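Local coordinates for protein methionine gamma-lyase (Trichomonas vaginalis, PDB 1PFF) that belongs to the Cys/Met metabolism family of pyridoxal-phosphate-dependent enzymes, related to the PLP-dependent aminotransferases, at residues A[9-14]-A[124-129]; A[97-102]-A[235-240]. All blocks are in the same frame, centred on the assembly; numbering follows the deposited sequence.

Interaction 1. Residues A[9-14]-A[124-129]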
loop_
_atom_site.group_PDB
_atom_site.type_symbol
_atom_site.label_atom_id
_atom_site.label_comp_id
_atom_site.label_asym_id
_atom_site.label_seq_id
_atom_site.Cartn_x
_atom_site.Cartn_y
_atom_site.Cartn_z
ATOM N N LYS A 9 12.422 -11.727 -18.820
ATOM C CA LYS A 9 13.683 -12.439 -18.663
ATOM C C LYS A 9 13.462 -13.891 -18.211
ATOM O O LYS A 9 14.144 -14.807 -18.679
ATOM C CB LYS A 9 14.618 -11.707 -17.686
ATOM C CG LYS A 9 15.206 -10.402 -18.232
ATOM C CD LYS A 9 16.229 -9.807 -17.246
ATOM C CE LYS A 9 16.757 -8.453 -17.717
ATOM N NZ LYS A 9 18.203 -8.274 -17.336
ATOM N N LEU A 10 12.505 -14.095 -17.307
ATOM C CA LEU A 10 12.190 -15.435 -16.808
ATOM C C LEU A 10 11.647 -16.351 -17.903
ATOM O O LEU A 10 11.935 -17.539 -17.902
ATOM C CB LEU A 10 11.186 -15.358 -15.659
ATOM C CG LEU A 10 11.790 -14.973 -14.314
ATOM C CD1 LEU A 10 10.707 -14.465 -13.395
ATOM C CD2 LEU A 10 12.509 -16.173 -13.696
ATOM N N GLU A 11 10.896 -15.788 -18.851
ATOM C CA GLU A 11 10.297 -16.583 -19.929
ATOM C C GLU A 11 11.068 -16.531 -21.242
ATOM O O GLU A 11 10.650 -17.153 -22.230
ATOM C CB GLU A 11 8.822 -16.189 -20.168
ATOM C CG GLU A 11 7.873 -16.618 -19.056
ATOM C CD GLU A 11 7.503 -18.104 -19.091
ATOM O OE1 GLU A 11 6.489 -18.465 -18.471
ATOM O OE2 GLU A 11 8.205 -18.926 -19.724
ATOM N N HIS A 12 12.202 -15.821 -21.233
ATOM C CA HIS A 12 13.014 -15.563 -22.435
ATOM C C HIS A 12 12.207 -14.871 -23.536
ATOM O O HIS A 12 12.419 -15.114 -24.729
ATOM C CB HIS A 12 13.684 -16.837 -22.973
ATOM C CG HIS A 12 14.197 -17.747 -21.900
ATOM N ND1 HIS A 12 13.895 -19.089 -21.860
ATOM C CD2 HIS A 12 14.983 -17.503 -20.822
ATOM C CE1 HIS A 12 14.484 -19.640 -20.813
ATOM N NE2 HIS A 12 15.140 -18.697 -20.160
ATOM N N ALA A 13 11.308 -13.990 -23.112
ATOM C CA ALA A 13 10.459 -13.225 -24.020
ATOM C C ALA A 13 11.104 -11.883 -24.368
ATOM O O ALA A 13 11.939 -11.372 -23.616
ATOM C CB ALA A 13 9.122 -12.996 -23.374
ATOM N N GLU A 14 10.697 -11.307 -25.499
ATOM C CA GLU A 14 11.083 -9.940 -25.854
ATOM C C GLU A 14 10.394 -8.924 -24.949
ATOM O O GLU A 14 10.978 -7.905 -24.577
ATOM C CB GLU A 14 10.706 -9.634 -27.307
ATOM C CG GLU A 14 11.445 -10.471 -28.332
ATOM C CD GLU A 14 11.153 -10.070 -29.767
ATOM O OE1 GLU A 14 10.577 -8.973 -30.022
ATOM O OE2 GLU A 14 11.527 -10.866 -30.654
ATOM N N ALA A 124 2.977 -24.773 -14.235
ATOM C CA ALA A 124 4.413 -25.056 -14.360
ATOM C C ALA A 124 5.271 -23.879 -13.863
ATOM O O ALA A 124 6.255 -24.088 -13.128
ATOM C CB ALA A 124 4.778 -25.418 -15.815
ATOM N N SER A 125 4.898 -22.656 -14.269
ATOM C CA SER A 125 5.646 -21.419 -13.960
ATOM C C SER A 125 6.902 -21.310 -14.839
ATOM O O SER A 125 7.367 -22.324 -15.370
ATOM C CB SER A 125 6.027 -21.350 -12.469
ATOM O OG SER A 125 7.348 -21.825 -12.278
ATOM N N PRO A 126 7.458 -20.101 -14.981
ATOM C CA PRO A 126 8.668 -19.885 -15.795
ATOM C C PRO A 126 9.876 -20.640 -15.230
ATOM O O PRO A 126 10.836 -20.865 -15.964
ATOM C CB PRO A 126 8.906 -18.374 -15.682
ATOM C CG PRO A 126 7.568 -17.809 -15.269
ATOM C CD PRO A 126 7.001 -18.848 -14.345
ATOM N N ILE A 127 9.809 -21.041 -13.960
ATOM C CA ILE A 127 10.864 -21.848 -13.331
ATOM C C ILE A 127 10.973 -23.259 -13.937
ATOM O O ILE A 127 12.072 -23.796 -14.053
ATOM C CB ILE A 127 10.672 -21.923 -11.773
ATOM C CG1 ILE A 127 10.590 -20.526 -11.143
ATOM C CG2 ILE A 127 11.794 -22.743 -11.095
ATOM C CD1 ILE A 127 11.773 -19.584 -11.498
ATOM N N LEU A 128 9.847 -23.841 -14.353
ATOM C CA LEU A 128 9.842 -25.247 -14.762
ATOM C C LEU A 128 9.708 -25.485 -16.262
ATOM O O LEU A 128 10.257 -26.453 -16.784
ATOM C CB LEU A 128 8.754 -26.009 -14.014
ATOM C CG LEU A 128 8.836 -25.997 -12.483
ATOM C CD1 LEU A 128 7.765 -26.928 -11.895
ATOM C CD2 LEU A 128 10.233 -26.331 -11.957
ATOM N N THR A 129 8.964 -24.609 -16.936
ATOM C CA THR A 129 8.740 -24.702 -18.380
ATOM C C THR A 129 8.837 -23.322 -19.013
ATOM O O THR A 129 8.314 -22.346 -18.474
ATOM C CB THR A 129 7.339 -25.320 -18.655
ATOM O OG1 THR A 129 7.320 -26.661 -18.145
ATOM C CG2 THR A 129 7.073 -25.506 -20.170
HETATM O O HOH W 1 13.580 -18.981 -16.312
#
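Pro126 fits its ring against the last turn of helix 2-11, where Leu10 and Glu11 receive it. Leu10 CB meets Pro126 CB at 3.8 Å. On the same ring, Glu11 OE1 comes within 3.4 Å of Pro126 CG. The Glu11 side chain crosses the proline at about a right angle; a bend at chi2 (-78°) lays its carboxylate along CB and CG of the ring. Farther out, CD2 of Leu10 touches CD1 of Ile127 at 4.1 Å, the two side chains running side by side. No hydrogen bond passes directly between the segments. A water lies 2.7 Å from Leu10 O and 3.3 Å from Pro126 O, the second link being weak.

The buried carboxylate of Glu11 is held from outside the pair. His141 NE2 and Asn121 ND2 bond to OE1, and Asn130 ND2 bonds to OE2. Both asparagines also reach the other segment, Asn121 at Thr129 O and Asn130 at Pro126 O, so their amides join it to Glu11 indirectly. Within 124-129, OG of Ser125 accepts from Ile127 N at 3.1 Å, an ST turn that spans Pro126 in a short, weakly bonded helical turn. His12 follows helix 2-11 with a positive phi (57°), in a Schellman motif.

The contact lies beside strands 138-142 and 156-160 of the seven-stranded mixed sheet, as in the large domain of aminotransferase-fold PLP enzymes: Glu11 rests on Val139 and Cys159, Pro126 on His141. Long helix 183-216 packs on turn 125-128, with Leu196 and Lys201 against Ile127.

Interaction 2. Residues A[97-102]-A[235-240]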
loop_
_atom_site.group_PDB
_atom_site.type_symbol
_atom_site.label_atom_id
_atom_site.label_comp_id
_atom_site.label_asym_id
_atom_site.label_seq_id
_atom_site.Cartn_x
_atom_site.Cartn_y
_atom_site.Cartn_z
ATOM N N LEU A 97 -4.366 -33.226 -14.737
ATOM C CA LEU A 97 -2.953 -32.964 -15.045
ATOM C C LEU A 97 -2.530 -33.606 -16.365
ATOM O O LEU A 97 -1.399 -34.078 -16.517
ATOM C CB LEU A 97 -2.041 -33.435 -13.894
ATOM C CG LEU A 97 -1.917 -32.726 -12.528
ATOM C CD1 LEU A 97 -1.518 -31.256 -12.676
ATOM C CD2 LEU A 97 -3.176 -32.859 -11.683
ATOM N N LYS A 98 -3.458 -33.640 -17.314
ATOM C CA LYS A 98 -3.130 -34.100 -18.657
ATOM C C LYS A 98 -1.947 -33.302 -19.195
ATOM O O LYS A 98 -1.894 -32.072 -19.052
ATOM C CB LYS A 98 -4.330 -33.950 -19.577
ATOM C CG LYS A 98 -4.135 -34.596 -20.953
ATOM C CD LYS A 98 -5.397 -34.422 -21.788
ATOM C CE LYS A 98 -5.367 -33.094 -22.561
ATOM N NZ LYS A 98 -6.681 -32.879 -23.241
ATOM N N VAL A 99 -1.004 -34.002 -19.818
ATOM C CA VAL A 99 0.191 -33.351 -20.351
ATOM C C VAL A 99 0.101 -33.204 -21.869
ATOM O O VAL A 99 -0.157 -34.175 -22.580
ATOM C CB VAL A 99 1.478 -34.138 -19.973
ATOM C CG1 VAL A 99 2.697 -33.504 -20.626
ATOM C CG2 VAL A 99 1.648 -34.211 -18.445
ATOM N N ILE A 100 0.299 -31.988 -22.364
ATOM C CA ILE A 100 0.313 -31.750 -23.807
ATOM C C ILE A 100 1.742 -31.448 -24.263
ATOM O O ILE A 100 2.429 -30.600 -23.669
ATOM C CB ILE A 100 -0.662 -30.606 -24.184
ATOM C CG1 ILE A 100 -2.096 -30.996 -23.797
ATOM C CG2 ILE A 100 -0.562 -30.269 -25.686
ATOM C CD1 ILE A 100 -3.065 -29.790 -23.618
ATOM N N ASP A 101 2.176 -32.146 -25.314
ATOM C CA ASP A 101 3.494 -31.935 -25.891
ATOM C C ASP A 101 3.553 -30.568 -26.588
ATOM O O ASP A 101 3.007 -30.390 -27.684
ATOM C CB ASP A 101 3.821 -33.076 -26.865
ATOM C CG ASP A 101 5.262 -33.065 -27.315
ATOM O OD1 ASP A 101 5.807 -34.162 -27.542
ATOM O OD2 ASP A 101 5.930 -32.023 -27.492
ATOM N N ILE A 102 4.213 -29.605 -25.939
ATOM C CA ILE A 102 4.250 -28.220 -26.435
ATOM C C ILE A 102 4.932 -28.140 -27.801
ATOM O O ILE A 102 4.376 -27.575 -28.748
ATOM C CB ILE A 102 4.952 -27.271 -25.412
ATOM C CG1 ILE A 102 4.166 -27.202 -24.088
ATOM C CG2 ILE A 102 5.140 -25.881 -26.011
ATOM C CD1 ILE A 102 4.962 -26.554 -22.931
ATOM N N GLU A 235 6.581 -39.068 -19.954
ATOM C CA GLU A 235 7.723 -38.904 -20.851
ATOM C C GLU A 235 7.738 -37.546 -21.556
ATOM O O GLU A 235 8.796 -36.945 -21.739
ATOM C CB GLU A 235 7.808 -40.072 -21.834
ATOM C CG GLU A 235 8.082 -41.379 -21.095
ATOM C CD GLU A 235 7.717 -42.620 -21.881
ATOM O OE1 GLU A 235 7.380 -42.506 -23.086
ATOM O OE2 GLU A 235 7.783 -43.717 -21.283
ATOM N N ILE A 236 6.558 -37.043 -21.901
ATOM C CA ILE A 236 6.453 -35.697 -22.446
ATOM C C ILE A 236 6.828 -34.661 -21.388
ATOM O O ILE A 236 7.570 -33.724 -21.669
ATOM C CB ILE A 236 5.041 -35.420 -22.988
ATOM C CG1 ILE A 236 4.780 -36.256 -24.250
ATOM C CG2 ILE A 236 4.894 -33.936 -23.296
ATOM C CD1 ILE A 236 3.323 -36.280 -24.680
ATOM N N ALA A 237 6.315 -34.839 -20.177
ATOM C CA ALA A 237 6.580 -33.911 -19.087
ATOM C C ALA A 237 8.086 -33.840 -18.821
ATOM O O ALA A 237 8.626 -32.762 -18.628
ATOM C CB ALA A 237 5.817 -34.325 -17.831
ATOM N N LYS A 238 8.753 -34.994 -18.856
ATOM C CA LYS A 238 10.200 -35.092 -18.629
ATOM C C LYS A 238 11.035 -34.243 -19.595
ATOM O O LYS A 238 12.089 -33.720 -19.222
ATOM C CB LYS A 238 10.648 -36.558 -18.730
ATOM C CG LYS A 238 11.949 -36.863 -18.025
ATOM C CD LYS A 238 12.627 -38.148 -18.538
ATOM C CE LYS A 238 11.744 -39.368 -18.352
ATOM N NZ LYS A 238 12.528 -40.592 -18.024
ATOM N N LYS A 239 10.580 -34.119 -20.835
ATOM C CA LYS A 239 11.326 -33.337 -21.810
ATOM C C LYS A 239 11.032 -31.833 -21.787
ATOM O O LYS A 239 11.860 -31.054 -22.259
ATOM C CB LYS A 239 11.186 -33.913 -23.219
ATOM C CG LYS A 239 9.811 -33.847 -23.819
ATOM C CD LYS A 239 9.835 -34.436 -25.235
ATOM C CE LYS A 239 8.590 -34.059 -25.995
ATOM N NZ LYS A 239 8.549 -34.735 -27.320
ATOM N N GLN A 240 9.890 -31.432 -21.219
ATOM C CA GLN A 240 9.505 -30.014 -21.205
ATOM C C GLN A 240 9.356 -29.364 -19.825
ATOM O O GLN A 240 9.048 -28.171 -19.740
ATOM C CB GLN A 240 8.239 -29.766 -22.058
ATOM C CG GLN A 240 6.924 -30.333 -21.483
ATOM C CD GLN A 240 5.760 -30.289 -22.478
ATOM O OE1 GLN A 240 5.967 -30.296 -23.696
ATOM N NE2 GLN A 240 4.538 -30.248 -21.957
HETATM O O HOH W 2 7.474 -30.530 -25.878
HETATM O O HOH W 3 7.923 -32.989 -29.291
#
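Ile236 starts the contact between helix 234-240 and the loop that leads from strand 84-90 of the seven-stranded sheet to helix 102-109, packing its CG2 methyl against CG1 of Val99 at 3.5 Å. That methyl, anti to the isoleucine's own backbone N, also comes to 3.6 Å from Asp101 CA, while the side chains of Val99 and Ile236 lie alongside each other, running opposite ways. One residue on, Ala237 offers CB to CG2 of Val99 at 4.2 Å, which completes the apolar part.

Lys239 then reaches across with an extended chain, meeting the aspartate side chain at about a right angle. Its NZ forms a salt bridge of 2.8 Å with OD1 of Asp101, on the syn side and 23° out of the carboxylate plane. A water links NZ to the other carboxylate oxygen, OD2.

Gln240 closes the segment. A chi1 of 70° places CG over its own main chain, flanked by N and C, and the extended chain beyond carries the amide to the loop. There NE2 donates to Ile100 O at 2.7 Å, nearly straight at 165°, and OE1 accepts from Ile102 N at 2.9 Å on a lone pair. A second water donates to both Gln240 OE1 and Asp101 OD2.

The primary amide thus uses both its ends on the backbone around Asp101, which fixes its rotation. Asp101 is the N-cap of helix 102-109, OD2 accepting from Asp104 N. Lysine and helix start together would be expected to favour the charged carboxylate, and the salt bridge ties that cap to helix 234-240.

Overall arrangement
Interactions 1 and 2 are neighbours, their centres 16 Å apart, and their segments alternate along the chain. Thr129, at the end of the 124-129 segment, joins them: its OG1 lies 2.8 Å from Gln240 O, a probable hydrogen bond, and its CG2 packs at 3.6 Å on CD1 of Ile102. The backbone of Leu128 is bonded to Lys242 as well. The chain start is thereby connected, through 124-129, to the beginning of helix 102-109. No other subunit touches either contact. A 1,2-ethanediol molecule, probably from the crystallisation liquor, lies about 4 Å from the Leu10 side chain in interaction 1; such molecules often mark pockets, but this one does not by itself indicate a functional site.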